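Local atomic coordinates of prolyl-tRNA synthetase (Naegleria fowleri, PDB entry 6UYH), a protein that probably catalyses the ATP-dependent attachment of proline to its cognate tRNA, as a class II aminoacyl-tRNA synthetase. Residues A[421-433]-A[449-461]. Residues are numbered along the deposited sequence; the frame is centred on the assembly and turned at random.
Sequences RTWPEFIKALNSG and YIKEKSKLESVQS. With EDO (1,2-ethanediol), chain B.
Helix 423-431 packs against helix 444-457 through the indole of W423, a knob set among I450, K453, S454 and E457, in the C-terminal prolyl-tRNA synthetase region. The segment axes approach to 10.6 Å and cross at -60°. K453, extended along its whole length, runs over one face of the indole, in the opposite direction to the W423 side chain: CG lies 3.4 Å from W423 CZ2, and NZ ends 3.6 Å from the centroid of the five-membered ring, almost on its normal, a cation-pi contact. F426 CD2 lies against the opposite face, toward the rim. At the indole edge, W423 NE1 donates to E457 OE1 at 2.9 Å and 173°; the bond stays in the ring plane but meets the carboxylate from above, the two planes standing nearly perpendicular. Deeper in, I450 CG2 touches F426 CZ at 3.9 Å, and both side chains rest on I438 and F509; S454 CB packs on L430 CD2. At the C-terminal end of helix 423-431, N431 OD1 accepts from V459 N at 3.3 Å, while ND2 makes a weak bond to E457 O. Partners on both faces and at the N-H hold the indole's rotation, and the charges of K453 and E457, one helical turn apart, probably polarise it.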
ATOM      1  N   ARG A 421     -35.795  19.202 -22.305  1.00 23.11           N
ATOM      2  CA  ARG A 421     -36.466  20.338 -21.687  1.00 24.65           C
ATOM      3  C   ARG A 421     -37.791  19.974 -21.026  1.00 26.41           C
ATOM      4  O   ARG A 421     -38.273  20.747 -20.189  1.00 25.92           O
ATOM      5  CB  ARG A 421     -36.698  21.433 -22.733  1.00 26.83           C
ATOM      6  CG  ARG A 421     -35.406  22.071 -23.246  1.00 28.48           C
ATOM      7  CD  ARG A 421     -35.707  22.868 -24.505  1.00 30.25           C
ATOM      8  NE  ARG A 421     -34.533  23.496 -25.105  1.00 31.50           N
ATOM      9  CZ  ARG A 421     -33.692  22.881 -25.929  1.00 35.27           C
ATOM     10  NH1 ARG A 421     -33.866  21.601 -26.233  1.00 29.57           N
ATOM     11  NH2 ARG A 421     -32.667  23.545 -26.443  1.00 31.14           N
ATOM     12  N   THR A 422     -38.392  18.840 -21.387  1.00 24.37           N
ATOM     13  CA  THR A 422     -39.705  18.439 -20.894  1.00 24.62           C
ATOM     14  C   THR A 422     -39.673  16.978 -20.468  1.00 24.73           C
ATOM     15  O   THR A 422     -38.781  16.214 -20.853  1.00 26.15           O
ATOM     16  CB  THR A 422     -40.807  18.628 -21.953  1.00 25.82           C
ATOM     17  OG1 THR A 422     -40.560  17.755 -23.062  1.00 26.85           O
ATOM     18  CG2 THR A 422     -40.862  20.069 -22.427  1.00 27.19           C
ATOM     19  N   TRP A 423     -40.666  16.590 -19.668  1.00 25.13           N
ATOM     20  CA  TRP A 423     -40.701  15.221 -19.158  1.00 25.36           C
ATOM     21  C   TRP A 423     -40.789  14.168 -20.252  1.00 26.26           C
ATOM     22  O   TRP A 423     -40.049  13.170 -20.175  1.00 26.33           O
ATOM     23  CB  TRP A 423     -41.849  15.049 -18.159  1.00 25.88           C
ATOM     24  CG  TRP A 423     -41.770  13.708 -17.551  1.00 31.32           C
ATOM     25  CD1 TRP A 423     -42.458  12.582 -17.925  1.00 32.71           C
ATOM     26  CD2 TRP A 423     -40.888  13.312 -16.495  1.00 25.88           C
ATOM     27  NE1 TRP A 423     -42.068  11.515 -17.143  1.00 32.34           N
ATOM     28  CE2 TRP A 423     -41.109  11.941 -16.256  1.00 30.69           C
ATOM     29  CE3 TRP A 423     -39.947  13.991 -15.717  1.00 25.76           C
ATOM     30  CZ2 TRP A 423     -40.421  11.237 -15.269  1.00 34.26           C
ATOM     31  CZ3 TRP A 423     -39.264  13.291 -14.736  1.00 32.11           C
ATOM     32  CH2 TRP A 423     -39.509  11.927 -14.517  1.00 28.40           C
ATOM     33  N   PRO A 424     -41.665  14.288 -21.264  1.00 27.34           N
ATOM     34  CA  PRO A 424     -41.695  13.244 -22.305  1.00 28.30           C
ATOM     35  C   PRO A 424     -40.361  13.064 -23.002  1.00 27.74           C
ATOM     36  O   PRO A 424     -39.986  11.932 -23.329  1.00 29.86           O
ATOM     37  CB  PRO A 424     -42.784  13.739 -23.271  1.00 29.51           C
ATOM     38  CG  PRO A 424     -43.653  14.622 -22.438  1.00 30.84           C
ATOM     39  CD  PRO A 424     -42.724  15.297 -21.473  1.00 28.97           C
ATOM     40  N   GLU A 425     -39.631  14.154 -23.232  1.00 26.97           N
ATOM     41  CA  GLU A 425     -38.287  14.041 -23.793  1.00 30.03           C
ATOM     42  C   GLU A 425     -37.342  13.349 -22.828  1.00 27.59           C
ATOM     43  O   GLU A 425     -36.528  12.516 -23.240  1.00 25.48           O
ATOM     44  CB  GLU A 425     -37.744  15.423 -24.138  1.00 25.90           C
ATOM     45  CG  GLU A 425     -38.442  16.075 -25.325  1.00 26.93           C
ATOM     46  CD  GLU A 425     -38.023  17.518 -25.474  1.00 40.07           C
ATOM     47  OE1 GLU A 425     -38.557  18.361 -24.725  1.00 34.84           O
ATOM     48  OE2 GLU A 425     -37.155  17.805 -26.326  1.00 38.99           O
ATOM     49  N   PHE A 426     -37.429  13.698 -21.542  1.00 25.70           N
ATOM     50  CA  PHE A 426     -36.564  13.111 -20.523  1.00 27.23           C
ATOM     51  C   PHE A 426     -36.740  11.599 -20.447  1.00 29.05           C
ATOM     52  O   PHE A 426     -35.764  10.841 -20.524  1.00 26.67           O
ATOM     53  CB  PHE A 426     -36.876  13.770 -19.176  1.00 23.34           C
ATOM     54  CG  PHE A 426     -36.131  13.178 -17.995  1.00 22.66           C
ATOM     55  CD1 PHE A 426     -34.790  13.452 -17.794  1.00 23.38           C
ATOM     56  CD2 PHE A 426     -36.799  12.409 -17.058  1.00 29.53           C
ATOM     57  CE1 PHE A 426     -34.120  12.933 -16.700  1.00 21.24           C
ATOM     58  CE2 PHE A 426     -36.137  11.889 -15.967  1.00 32.05           C
ATOM     59  CZ  PHE A 426     -34.795  12.159 -15.787  1.00 28.42           C
ATOM     60  N   ILE A 427     -37.984  11.135 -20.306  1.00 27.33           N
ATOM     61  CA  ILE A 427     -38.173   9.705 -20.099  1.00 27.75           C
ATOM     62  C   ILE A 427     -37.806   8.935 -21.360  1.00 30.94           C
ATOM     63  O   ILE A 427     -37.301   7.808 -21.279  1.00 28.97           O
ATOM     64  CB  ILE A 427     -39.610   9.406 -19.629  1.00 29.52           C
ATOM     65  CG1 ILE A 427     -39.728   7.943 -19.202  1.00 38.31           C
ATOM     66  CG2 ILE A 427     -40.636   9.745 -20.711  1.00 32.20           C
ATOM     67  CD1 ILE A 427     -38.821   7.576 -18.045  1.00 42.54           C
ATOM     68  N   LYS A 428     -38.027   9.530 -22.534  1.00 28.58           N
ATOM     69  CA  LYS A 428     -37.665   8.876 -23.786  1.00 30.37           C
ATOM     70  C   LYS A 428     -36.159   8.681 -23.876  1.00 28.93           C
ATOM     71  O   LYS A 428     -35.675   7.586 -24.205  1.00 27.77           O
ATOM     72  CB  LYS A 428     -38.173   9.706 -24.966  1.00 33.63           C
ATOM     73  CG  LYS A 428     -37.691   9.240 -26.339  1.00 40.90           C
ATOM     74  CD  LYS A 428     -38.004  10.293 -27.396  1.00 48.48           C
ATOM     75  CE  LYS A 428     -37.257  10.031 -28.690  1.00 59.70           C
ATOM     76  NZ  LYS A 428     -37.953   9.031 -29.531  1.00 71.44           N
ATOM     77  N   ALA A 429     -35.401   9.742 -23.590  1.00 26.33           N
ATOM     78  CA  ALA A 429     -33.943   9.660 -23.660  1.00 25.18           C
ATOM     79  C   ALA A 429     -33.389   8.724 -22.596  1.00 27.90           C
ATOM     80  O   ALA A 429     -32.443   7.971 -22.853  1.00 27.35           O
ATOM     81  CB  ALA A 429     -33.344  11.061 -23.527  1.00 29.28           C
ATOM     82  N   LEU A 430     -33.981   8.738 -21.403  1.00 26.61           N
ATOM     83  CA  LEU A 430     -33.558   7.825 -20.344  1.00 25.87           C
ATOM     84  C   LEU A 430     -33.735   6.371 -20.766  1.00 32.96           C
ATOM     85  O   LEU A 430     -32.830   5.541 -20.600  1.00 32.40           O
ATOM     86  CB  LEU A 430     -34.360   8.123 -19.078  1.00 31.79           C
ATOM     87  CG  LEU A 430     -33.823   7.621 -17.752  1.00 35.17           C
ATOM     88  CD1 LEU A 430     -32.541   8.391 -17.393  1.00 27.02           C
ATOM     89  CD2 LEU A 430     -34.899   7.772 -16.698  1.00 41.66           C
ATOM     90  N   ASN A 431     -34.904   6.042 -21.321  1.00 32.45           N
ATOM     91  CA  ASN A 431     -35.175   4.665 -21.721  1.00 33.77           C
ATOM     92  C   ASN A 431     -34.330   4.211 -22.908  1.00 39.86           C
ATOM     93  O   ASN A 431     -34.195   3.002 -23.120  1.00 43.40           O
ATOM     94  CB  ASN A 431     -36.661   4.493 -22.029  1.00 34.08           C
ATOM     95  CG  ASN A 431     -37.488   4.253 -20.779  1.00 47.20           C
ATOM     96  OD1 ASN A 431     -36.964   3.852 -19.737  1.00 54.11           O
ATOM     97  ND2 ASN A 431     -38.790   4.483 -20.879  1.00 50.30           N
ATOM     98  N   SER A 432     -33.766   5.131 -23.688  1.00 32.97           N
ATOM     99  CA  SER A 432     -32.855   4.755 -24.762  0.57 31.63           C
ATOM    100  C   SER A 432     -31.393   4.803 -24.330  1.00 32.71           C
ATOM    101  O   SER A 432     -30.502   4.752 -25.184  1.00 38.30           O
ATOM    102  CB  SER A 432     -33.079   5.638 -25.991  0.57 32.43           C
ATOM    103  OG  SER A 432     -33.056   7.012 -25.662  0.57 32.06           O
ATOM    104  N   GLY A 433     -31.131   4.890 -23.029  1.00 27.67           N
ATOM    105  CA  GLY A 433     -29.773   4.767 -22.526  1.00 26.07           C
ATOM    106  C   GLY A 433     -28.937   6.024 -22.580  1.00 28.57           C
ATOM    107  O   GLY A 433     -27.715   5.941 -22.724  1.00 26.45           O
ATOM    108  N   TYR A 449     -38.924  13.394  -6.439  1.00 26.80           N
ATOM    109  CA  TYR A 449     -40.012  13.274  -7.405  1.00 27.16           C
ATOM    110  C   TYR A 449     -39.518  12.691  -8.727  1.00 27.61           C
ATOM    111  O   TYR A 449     -40.121  11.762  -9.275  1.00 29.56           O
ATOM    112  CB  TYR A 449     -40.654  14.641  -7.622  1.00 27.00           C
ATOM    113  CG  TYR A 449     -41.713  14.659  -8.691  1.00 28.08           C
ATOM    114  CD1 TYR A 449     -43.021  14.294  -8.396  1.00 32.18           C
ATOM    115  CD2 TYR A 449     -41.414  15.051  -9.991  1.00 29.00           C
ATOM    116  CE1 TYR A 449     -44.005  14.319  -9.365  1.00 32.44           C
ATOM    117  CE2 TYR A 449     -42.399  15.075 -10.970  1.00 28.78           C
ATOM    118  CZ  TYR A 449     -43.688  14.706 -10.649  1.00 29.75           C
ATOM    119  OH  TYR A 449     -44.681  14.720 -11.605  1.00 31.13           O
ATOM    120  N   ILE A 450     -38.417  13.227  -9.255  1.00 25.35           N
ATOM    121  CA  ILE A 450     -37.893  12.745 -10.530  1.00 22.54           C
ATOM    122  C   ILE A 450     -37.499  11.278 -10.426  1.00 26.42           C
ATOM    123  O   ILE A 450     -37.763  10.479 -11.336  1.00 26.05           O
ATOM    124  CB  ILE A 450     -36.711  13.623 -10.982  1.00 22.84           C
ATOM    125  CG1 ILE A 450     -37.196  15.045 -11.298  1.00 21.38           C
ATOM    126  CG2 ILE A 450     -35.988  12.994 -12.172  1.00 22.72           C
ATOM    127  CD1 ILE A 450     -36.050  16.063 -11.385  1.00 24.43           C
ATOM    128  N   LYS A 451     -36.870  10.899  -9.310  1.00 22.65           N
ATOM    129  CA  LYS A 451     -36.469   9.511  -9.125  1.00 23.02           C
ATOM    130  C   LYS A 451     -37.679   8.582  -9.123  1.00 24.27           C
ATOM    131  O   LYS A 451     -37.677   7.537  -9.788  1.00 25.96           O
ATOM    132  CB  LYS A 451     -35.674   9.370  -7.825  1.00 27.34           C
ATOM    133  N   GLU A 452     -38.710   8.930  -8.353  1.00 24.88           N
ATOM    134  CA  GLU A 452     -39.866   8.044  -8.239  1.00 31.44           C
ATOM    135  C   GLU A 452     -40.634   7.957  -9.556  1.00 37.12           C
ATOM    136  O   GLU A 452     -41.075   6.869  -9.954  1.00 33.42           O
ATOM    137  CB  GLU A 452     -40.788   8.519  -7.111  1.00 32.90           C
ATOM    138  N   LYS A 453     -40.803   9.093 -10.246  1.00 30.68           N
ATOM    139  CA  LYS A 453     -41.591   9.101 -11.475  1.00 30.11           C
ATOM    140  C   LYS A 453     -40.863   8.383 -12.604  1.00 27.56           C
ATOM    141  O   LYS A 453     -41.471   7.593 -13.333  1.00 29.02           O
ATOM    142  CB  LYS A 453     -41.926  10.536 -11.885  1.00 28.96           C
ATOM    143  CG  LYS A 453     -42.917  10.654 -13.045  1.00 27.64           C
ATOM    144  CD  LYS A 453     -43.198  12.124 -13.345  1.00 33.68           C
ATOM    145  CE  LYS A 453     -44.196  12.298 -14.472  1.00 36.00           C
ATOM    146  NZ  LYS A 453     -44.244  13.746 -14.844  1.00 47.21           N
ATOM    147  N   SER A 454     -39.564   8.646 -12.769  1.00 26.13           N
ATOM    148  CA  SER A 454     -38.811   7.936 -13.798  1.00 25.65           C
ATOM    149  C   SER A 454     -38.751   6.441 -13.507  1.00 31.66           C
ATOM    150  O   SER A 454     -38.816   5.631 -14.437  1.00 29.16           O
ATOM    151  CB  SER A 454     -37.398   8.518 -13.942  1.00 28.55           C
ATOM    152  OG  SER A 454     -36.622   8.332 -12.770  1.00 25.59           O
ATOM    153  N   LYS A 455     -38.664   6.053 -12.229  1.00 27.78           N
ATOM    154  CA  LYS A 455     -38.638   4.629 -11.888  1.00 29.99           C
ATOM    155  C   LYS A 455     -39.929   3.935 -12.306  1.00 28.84           C
ATOM    156  O   LYS A 455     -39.903   2.804 -12.805  1.00 32.97           O
ATOM    157  CB  LYS A 455     -38.400   4.448 -10.389  1.00 36.12           C
ATOM    158  CG  LYS A 455     -38.190   3.002  -9.949  1.00 40.86           C
ATOM    159  CD  LYS A 455     -37.981   2.928  -8.448  1.00 50.63           C
ATOM    160  CE  LYS A 455     -37.715   1.510  -7.986  1.00 60.11           C
ATOM    161  NZ  LYS A 455     -38.923   0.658  -8.141  1.00 67.99           N
ATOM    162  N   LEU A 456     -41.070   4.599 -12.112  1.00 29.37           N
ATOM    163  CA  LEU A 456     -42.349   4.013 -12.501  1.00 36.26           C
ATOM    164  C   LEU A 456     -42.479   3.864 -14.013  1.00 35.44           C
ATOM    165  O   LEU A 456     -43.116   2.918 -14.487  1.00 36.84           O
ATOM    166  CB  LEU A 456     -43.496   4.860 -11.958  1.00 38.58           C
ATOM    167  CG  LEU A 456     -43.818   4.666 -10.476  1.00 50.48           C
ATOM    168  CD1 LEU A 456     -44.390   5.947  -9.882  1.00 53.11           C
ATOM    169  CD2 LEU A 456     -44.789   3.508 -10.288  1.00 49.94           C
ATOM    170  N   GLU A 457     -41.886   4.771 -14.783  1.00 32.35           N
ATOM    171  CA  GLU A 457     -42.012   4.763 -16.232  1.00 32.85           C
ATOM    172  C   GLU A 457     -40.810   4.131 -16.923  1.00 37.77           C
ATOM    173  O   GLU A 457     -40.733   4.153 -18.155  1.00 40.31           O
ATOM    174  CB  GLU A 457     -42.228   6.192 -16.739  1.00 35.99           C
ATOM    175  CG  GLU A 457     -43.394   6.899 -16.052  1.00 34.79           C
ATOM    176  CD  GLU A 457     -43.645   8.313 -16.572  1.00 44.90           C
ATOM    177  OE1 GLU A 457     -42.935   8.758 -17.502  1.00 44.20           O
ATOM    178  OE2 GLU A 457     -44.558   8.980 -16.039  1.00 45.66           O
ATOM    179  N   SER A 458     -39.893   3.544 -16.162  1.00 35.83           N
ATOM    180  CA  SER A 458     -38.628   3.052 -16.684  1.00 40.19           C
ATOM    181  C   SER A 458     -38.720   1.597 -17.108  1.00 34.68           C
ATOM    182  O   SER A 458     -39.566   0.833 -16.643  1.00 36.19           O
ATOM    183  CB  SER A 458     -37.519   3.183 -15.637  1.00 44.92           C
ATOM    184  OG  SER A 458     -37.597   2.125 -14.684  1.00 51.20           O
ATOM    185  N   VAL A 459     -37.796   1.215 -17.981  1.00 36.50           N
ATOM    186  CA  VAL A 459     -37.573  -0.169 -18.365  1.00 37.78           C
ATOM    187  C   VAL A 459     -36.065  -0.402 -18.364  1.00 35.27           C
ATOM    188  O   VAL A 459     -35.280   0.508 -18.644  1.00 36.59           O
ATOM    189  CB  VAL A 459     -38.208  -0.468 -19.743  1.00 48.04           C
ATOM    190  CG1 VAL A 459     -37.514   0.341 -20.833  1.00 51.28           C
ATOM    191  CG2 VAL A 459     -38.163  -1.938 -20.046  1.00 49.31           C
ATOM    192  N   GLN A 460     -35.653  -1.614 -18.000  1.00 35.18           N
ATOM    193  CA  GLN A 460     -34.228  -1.925 -18.003  1.00 34.92           C
ATOM    194  C   GLN A 460     -34.033  -3.387 -18.378  1.00 30.51           C
ATOM    195  O   GLN A 460     -34.972  -4.186 -18.362  1.00 31.92           O
ATOM    196  CB  GLN A 460     -33.570  -1.614 -16.647  1.00 37.58           C
ATOM    197  CG  GLN A 460     -33.947  -2.580 -15.527  1.00 36.80           C
ATOM    198  CD  GLN A 460     -33.252  -2.269 -14.197  1.00 35.30           C
ATOM    199  OE1 GLN A 460     -32.235  -1.573 -14.149  1.00 29.93           O
ATOM    200  NE2 GLN A 460     -33.810  -2.787 -13.111  1.00 44.10           N
ATOM    201  N   SER A 461     -32.794  -3.727 -18.720  1.00 29.93           N
ATOM    202  CA  SER A 461     -32.487  -5.071 -19.187  1.00 30.92           C
ATOM    203  C   SER A 461     -32.543  -6.075 -18.037  1.00 37.98           C
ATOM    204  O   SER A 461     -32.376  -5.733 -16.863  1.00 32.93           O
ATOM    205  CB  SER A 461     -31.098  -5.111 -19.822  1.00 31.42           C
ATOM    206  OG  SER A 461     -30.092  -4.952 -18.830  1.00 30.88           O
TER
HETATM  207  C1  EDO B 709     -31.127  20.477 -28.995  1.00 53.47           C
HETATM  208  O1  EDO B 709     -32.352  20.170 -28.326  1.00 47.21           O
HETATM  209  C2  EDO B 709     -30.180  21.156 -28.019  1.00 56.03           C
HETATM  210  O2  EDO B 709     -30.572  22.523 -27.861  1.00 53.97           O